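Local structure of probable quinone reductase Qor (NADPH:quinone reductase) (Zeta-crystallin homolog protein) (Mycobacterium tuberculosis, 4RVU) at residues G69-V74 with T83-G88; R145-L150 with G216-Y221. The protein binds NADPH and probably transfers its electrons to quinones. One frame throughout, in Å; residues are numbered along the deposited sequence.

The two contacts flank the middle of the molecule, with their own centres 41 Å apart and their nearest atoms about 28 Å apart. Both segments of contact 1 precede those of contact 2 in the sequence. Contact 1 (69-74 with 83-88) belongs to the GroES-like part and its mixed sheet, near the surface, where strand 67-74 meets the loop that returns to strand 90-93. Contact 2 (145-150 with 216-221) pairs two central strands of the six-stranded parallel sheet in the Rossmann-type nucleotide-binding part. One therefore closes a local excursion of the chain, while the other joins distant segments in the core of the half whose fold receives NADPH.

Contact 1. Residues G69-V74 with T83-G88; sequences GTVEAV and TAISVG
V71 takes the backbone of G88 on its carbonyl and packs its side chain under the returning loop, closing a connection between antiparallel strands 67-74 and 90-93 of the GroES-like fold. The single hydrogen bond between the segments runs from G88 N to V71 O, 2.8 Å long and fairly straight at 166°. It arrives in the carbonyl plane, on a lone pair. The same oxygen also has a weak, bent CA-H...O contact with V87 CA.

The two branches of the V71 side chain divide the work. CG1 lies anti to the backbone N (chi1 178°), which sets it near V87 CA, while CG2 meets I85 CG2 at 3.6 Å; these two side chains cross at about a right angle. Between the branches, V71 CB comes 3.5 Å from S86 O. V87 extends the contact further along the strand, toward A73 and V74: its CG2 lies 3.8 Å from A73 CA and 4.1 Å from V74 CG2, while its CG1 lies 3.5 Å from V71 O.

Further out, E72 and A73 form a classic beta bulge opposite L35 of strand 33-38. The bulge lets V71 and V74, three residues apart, both point their side chains at the loop. Backbone bonding of V71 with D89 and of G69 with V91 carries the pairing onward from G88, and V91 also packs against V71 and I85. D89 steadies the loop as well, its OD2 accepting from S86 N. At the start of the loop segment is an ST turn, in which T83 OG1 accepts from I85 N at 3.0 Å.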
loop_
_atom_site.group_PDB
_atom_site.type_symbol
_atom_site.label_atom_id
_atom_site.label_comp_id
_atom_site.label_asym_id
_atom_site.label_seq_id
_atom_site.Cartn_x
_atom_site.Cartn_y
_atom_site.Cartn_z
ATOM N N GLY A 69 23.268 10.065 25.279
ATOM C CA GLY A 69 24.330 10.235 26.259
ATOM C C GLY A 69 25.561 10.849 25.633
ATOM O O GLY A 69 25.483 11.420 24.549
ATOM N N THR A 70 26.706 10.732 26.304
ATOM C CA THR A 70 27.915 11.368 25.800
ATOM C C THR A 70 28.828 10.357 25.129
ATOM O O THR A 70 28.900 9.199 25.544
ATOM C CB THR A 70 28.683 12.117 26.922
ATOM O OG1 THR A 70 28.829 11.251 28.053
ATOM C CG2 THR A 70 27.920 13.362 27.336
ATOM N N VAL A 71 29.510 10.798 24.077
ATOM C CA VAL A 71 30.445 9.924 23.377
ATOM C C VAL A 71 31.677 9.714 24.250
ATOM O O VAL A 71 32.448 10.652 24.491
ATOM C CB VAL A 71 30.844 10.490 22.011
ATOM C CG1 VAL A 71 31.858 9.573 21.333
ATOM C CG2 VAL A 71 29.607 10.646 21.126
ATOM N N GLU A 72 31.834 8.488 24.741
ATOM C CA GLU A 72 32.942 8.122 25.620
ATOM C C GLU A 72 34.162 7.728 24.782
ATOM O O GLU A 72 35.311 7.940 25.186
ATOM C CB GLU A 72 32.514 6.949 26.509
ATOM C CG GLU A 72 33.558 6.487 27.515
ATOM C CD GLU A 72 33.437 7.192 28.854
ATOM O OE1 GLU A 72 32.612 8.124 28.963
ATOM O OE2 GLU A 72 34.171 6.811 29.794
ATOM N N ALA A 73 33.900 7.148 23.614
ATOM C CA ALA A 73 34.958 6.713 22.706
ATOM C C ALA A 73 34.410 6.527 21.298
ATOM O O ALA A 73 33.220 6.268 21.109
ATOM C CB ALA A 73 35.590 5.412 23.197
ATOM N N VAL A 74 35.295 6.650 20.314
ATOM C CA VAL A 74 34.959 6.408 18.921
ATOM C C VAL A 74 35.659 5.120 18.509
ATOM O O VAL A 74 36.795 4.875 18.931
ATOM C CB VAL A 74 35.426 7.592 18.045
ATOM C CG1 VAL A 74 35.178 7.314 16.576
ATOM C CG2 VAL A 74 34.735 8.877 18.471
ATOM N N THR A 83 32.974 10.481 10.447
ATOM C CA THR A 83 31.925 11.173 11.192
ATOM C C THR A 83 32.436 12.461 11.816
ATOM O O THR A 83 33.609 12.564 12.179
ATOM C CB THR A 83 31.303 10.274 12.286
ATOM O OG1 THR A 83 30.343 11.027 13.044
ATOM C CG2 THR A 83 32.377 9.751 13.233
ATOM N N ALA A 84 31.546 13.440 11.935
ATOM C CA ALA A 84 31.872 14.697 12.599
ATOM C C ALA A 84 31.631 14.614 14.102
ATOM O O ALA A 84 31.963 15.544 14.834
ATOM C CB ALA A 84 31.075 15.839 11.995
ATOM N N ILE A 85 31.049 13.506 14.558
ATOM C CA ILE A 85 30.854 13.265 15.990
ATOM C C ILE A 85 32.195 13.038 16.684
ATOM O O ILE A 85 33.025 12.282 16.184
ATOM C CB ILE A 85 29.996 11.999 16.261
ATOM C CG1 ILE A 85 28.679 11.997 15.475
ATOM C CG2 ILE A 85 29.749 11.830 17.746
ATOM C CD1 ILE A 85 27.974 13.285 15.417
ATOM N N SER A 86 32.387 13.650 17.852
ATOM C CA SER A 86 33.648 13.541 18.586
ATOM C C SER A 86 33.418 13.127 20.033
ATOM O O SER A 86 32.321 13.318 20.566
ATOM C CB SER A 86 34.393 14.878 18.542
ATOM O OG SER A 86 34.754 15.214 17.214
ATOM N N VAL A 87 34.445 12.551 20.663
ATOM C CA VAL A 87 34.377 12.237 22.091
ATOM C C VAL A 87 33.927 13.470 22.865
ATOM O O VAL A 87 34.392 14.582 22.598
ATOM C CB VAL A 87 35.737 11.741 22.642
ATOM C CG1 VAL A 87 35.736 11.749 24.153
ATOM C CG2 VAL A 87 36.041 10.340 22.125
ATOM N N GLY A 88 33.000 13.281 23.800
ATOM C CA GLY A 88 32.467 14.386 24.578
ATOM C C GLY A 88 31.126 14.911 24.085
ATOM O O GLY A 88 30.388 15.548 24.854
#

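Contact 2. Residues R145-L150 with G216-Y221; sequences RGDTVL and GVQAVY
Strand 148-150 pairs in parallel with 219-221, the two directions 32° apart, through L150 N to A219 O (3.1 Å) and Y221 N to L150 O (2.7 Å). Just before this pair in the second strand, the chain turns a corner at Q218, whose N donates to T148 O. The Q218 side chain folds back, bent at chi2 (69°), and OE1 accepts from T148 N at 2.9 Å, almost in line with the amide C=O. Q218 is thus gripped at backbone and side chain by one residue. Its CG also rests 3.6 Å from D147 OD1, a carboxylate oxygen salt-bridged to K144, while Y141 OH bonds to D147 OD2.

On one face, L150 and V220 lie side by side, CD2 to CG1 at 4.0 Å; on the other, V149 CG1 touches A219 CB and Y221 CE2. The side chains of T148 and V217 cross at about a right angle, CG2 of T148 meeting CG1 of V217 at 3.7 Å.

These strands sit mid-sheet in the Rossmann-type fold. Strand 172-176 flanks 148-151, and helix 201-212 covers T148, V217 and L150 through T212, V208 and F204. Y221 OH bonds to L136 O of helix 120-140, and its ring lies near NADPH-binding F245.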
loop_
_atom_site.group_PDB
_atom_site.type_symbol
_atom_site.label_atom_id
_atom_site.label_comp_id
_atom_site.label_asym_id
_atom_site.label_seq_id
_atom_site.Cartn_x
_atom_site.Cartn_y
_atom_site.Cartn_z
ATOM N N ARG A 145 -2.037 19.963 3.832
ATOM C CA ARG A 145 -2.971 20.803 4.562
ATOM C C ARG A 145 -4.370 20.500 4.041
ATOM O O ARG A 145 -4.569 20.399 2.827
ATOM C CB ARG A 145 -2.607 22.282 4.377
ATOM C CG ARG A 145 -3.595 23.252 5.008
ATOM C CD ARG A 145 -3.072 24.685 4.981
ATOM N NE ARG A 145 -1.843 24.840 5.760
ATOM C CZ ARG A 145 -1.806 25.012 7.080
ATOM N NH1 ARG A 145 -2.934 25.049 7.783
ATOM N NH2 ARG A 145 -0.639 25.148 7.701
ATOM N N GLY A 146 -5.319 20.285 4.948
ATOM C CA GLY A 146 -6.687 19.974 4.565
ATOM C C GLY A 146 -7.062 18.515 4.722
ATOM O O GLY A 146 -8.254 18.164 4.716
ATOM N N ASP A 147 -6.056 17.650 4.848
ATOM C CA ASP A 147 -6.323 16.233 5.066
ATOM C C ASP A 147 -6.917 16.009 6.452
ATOM O O ASP A 147 -6.815 16.867 7.336
ATOM C CB ASP A 147 -5.035 15.399 4.967
ATOM C CG ASP A 147 -4.526 15.224 3.545
ATOM O OD1 ASP A 147 -5.238 15.557 2.574
ATOM O OD2 ASP A 147 -3.382 14.731 3.407
ATOM N N THR A 148 -7.523 14.840 6.636
ATOM C CA THR A 148 -7.906 14.370 7.961
ATOM C C THR A 148 -7.316 12.980 8.110
ATOM O O THR A 148 -7.405 12.174 7.187
ATOM C CB THR A 148 -9.433 14.273 8.132
ATOM O OG1 THR A 148 -10.015 15.569 7.968
ATOM C CG2 THR A 148 -9.776 13.747 9.518
ATOM N N VAL A 149 -6.664 12.708 9.234
ATOM C CA VAL A 149 -6.091 11.386 9.459
ATOM C C VAL A 149 -6.576 10.814 10.779
ATOM O O VAL A 149 -6.956 11.558 11.681
ATOM C CB VAL A 149 -4.535 11.402 9.429
ATOM C CG1 VAL A 149 -4.032 11.895 8.082
ATOM C CG2 VAL A 149 -3.981 12.273 10.565
ATOM N N LEU A 150 -6.566 9.491 10.881
ATOM C CA LEU A 150 -6.866 8.806 12.139
ATOM C C LEU A 150 -5.571 8.265 12.742
ATOM O O LEU A 150 -4.777 7.603 12.054
ATOM C CB LEU A 150 -7.856 7.657 11.891
ATOM C CG LEU A 150 -8.125 6.652 13.012
ATOM C CD1 LEU A 150 -8.728 7.355 14.224
ATOM C CD2 LEU A 150 -9.035 5.549 12.529
ATOM N N GLY A 216 -14.506 9.768 4.970
ATOM C CA GLY A 216 -13.475 8.946 5.572
ATOM C C GLY A 216 -12.182 9.739 5.618
ATOM O O GLY A 216 -12.110 10.854 5.086
ATOM N N VAL A 217 -11.157 9.162 6.242
ATOM C CA VAL A 217 -9.866 9.834 6.392
ATOM C C VAL A 217 -8.887 9.533 5.239
ATOM O O VAL A 217 -8.938 8.463 4.639
ATOM C CB VAL A 217 -9.220 9.495 7.762
ATOM C CG1 VAL A 217 -10.019 10.130 8.918
ATOM C CG2 VAL A 217 -9.094 7.985 7.945
ATOM N N GLN A 218 -8.003 10.480 4.929
ATOM C CA GLN A 218 -7.030 10.277 3.851
ATOM C C GLN A 218 -5.990 9.212 4.204
ATOM O O GLN A 218 -5.394 8.582 3.314
ATOM C CB GLN A 218 -6.338 11.591 3.471
ATOM C CG GLN A 218 -7.120 12.437 2.472
ATOM C CD GLN A 218 -8.385 13.021 3.062
ATOM O OE1 GLN A 218 -8.362 13.617 4.144
ATOM N NE2 GLN A 218 -9.506 12.845 2.358
ATOM N N ALA A 219 -5.761 9.019 5.500
ATOM C CA ALA A 219 -4.821 8.003 5.973
ATOM C C ALA A 219 -5.158 7.582 7.398
ATOM O O ALA A 219 -5.656 8.383 8.188
ATOM C CB ALA A 219 -3.398 8.523 5.903
ATOM N N VAL A 220 -4.880 6.327 7.724
ATOM C CA VAL A 220 -4.942 5.881 9.112
ATOM C C VAL A 220 -3.543 5.490 9.544
ATOM O O VAL A 220 -2.866 4.736 8.847
ATOM C CB VAL A 220 -5.833 4.642 9.275
ATOM C CG1 VAL A 220 -5.747 4.120 10.718
ATOM C CG2 VAL A 220 -7.270 4.967 8.901
ATOM N N TYR A 221 -3.101 6.006 10.683
ATOM C CA TYR A 221 -1.860 5.546 11.276
ATOM C C TYR A 221 -2.207 4.628 12.434
ATOM O O TYR A 221 -2.630 5.089 13.496
ATOM C CB TYR A 221 -1.015 6.743 11.720
ATOM C CG TYR A 221 -0.589 7.602 10.546
ATOM C CD1 TYR A 221 0.423 7.181 9.687
ATOM C CD2 TYR A 221 -1.205 8.818 10.290
ATOM C CE1 TYR A 221 0.814 7.960 8.597
ATOM C CE2 TYR A 221 -0.812 9.613 9.211
ATOM C CZ TYR A 221 0.196 9.177 8.376
ATOM O OH TYR A 221 0.574 9.973 7.313
HETATM O O HOH W 1 -10.281 16.125 5.245
#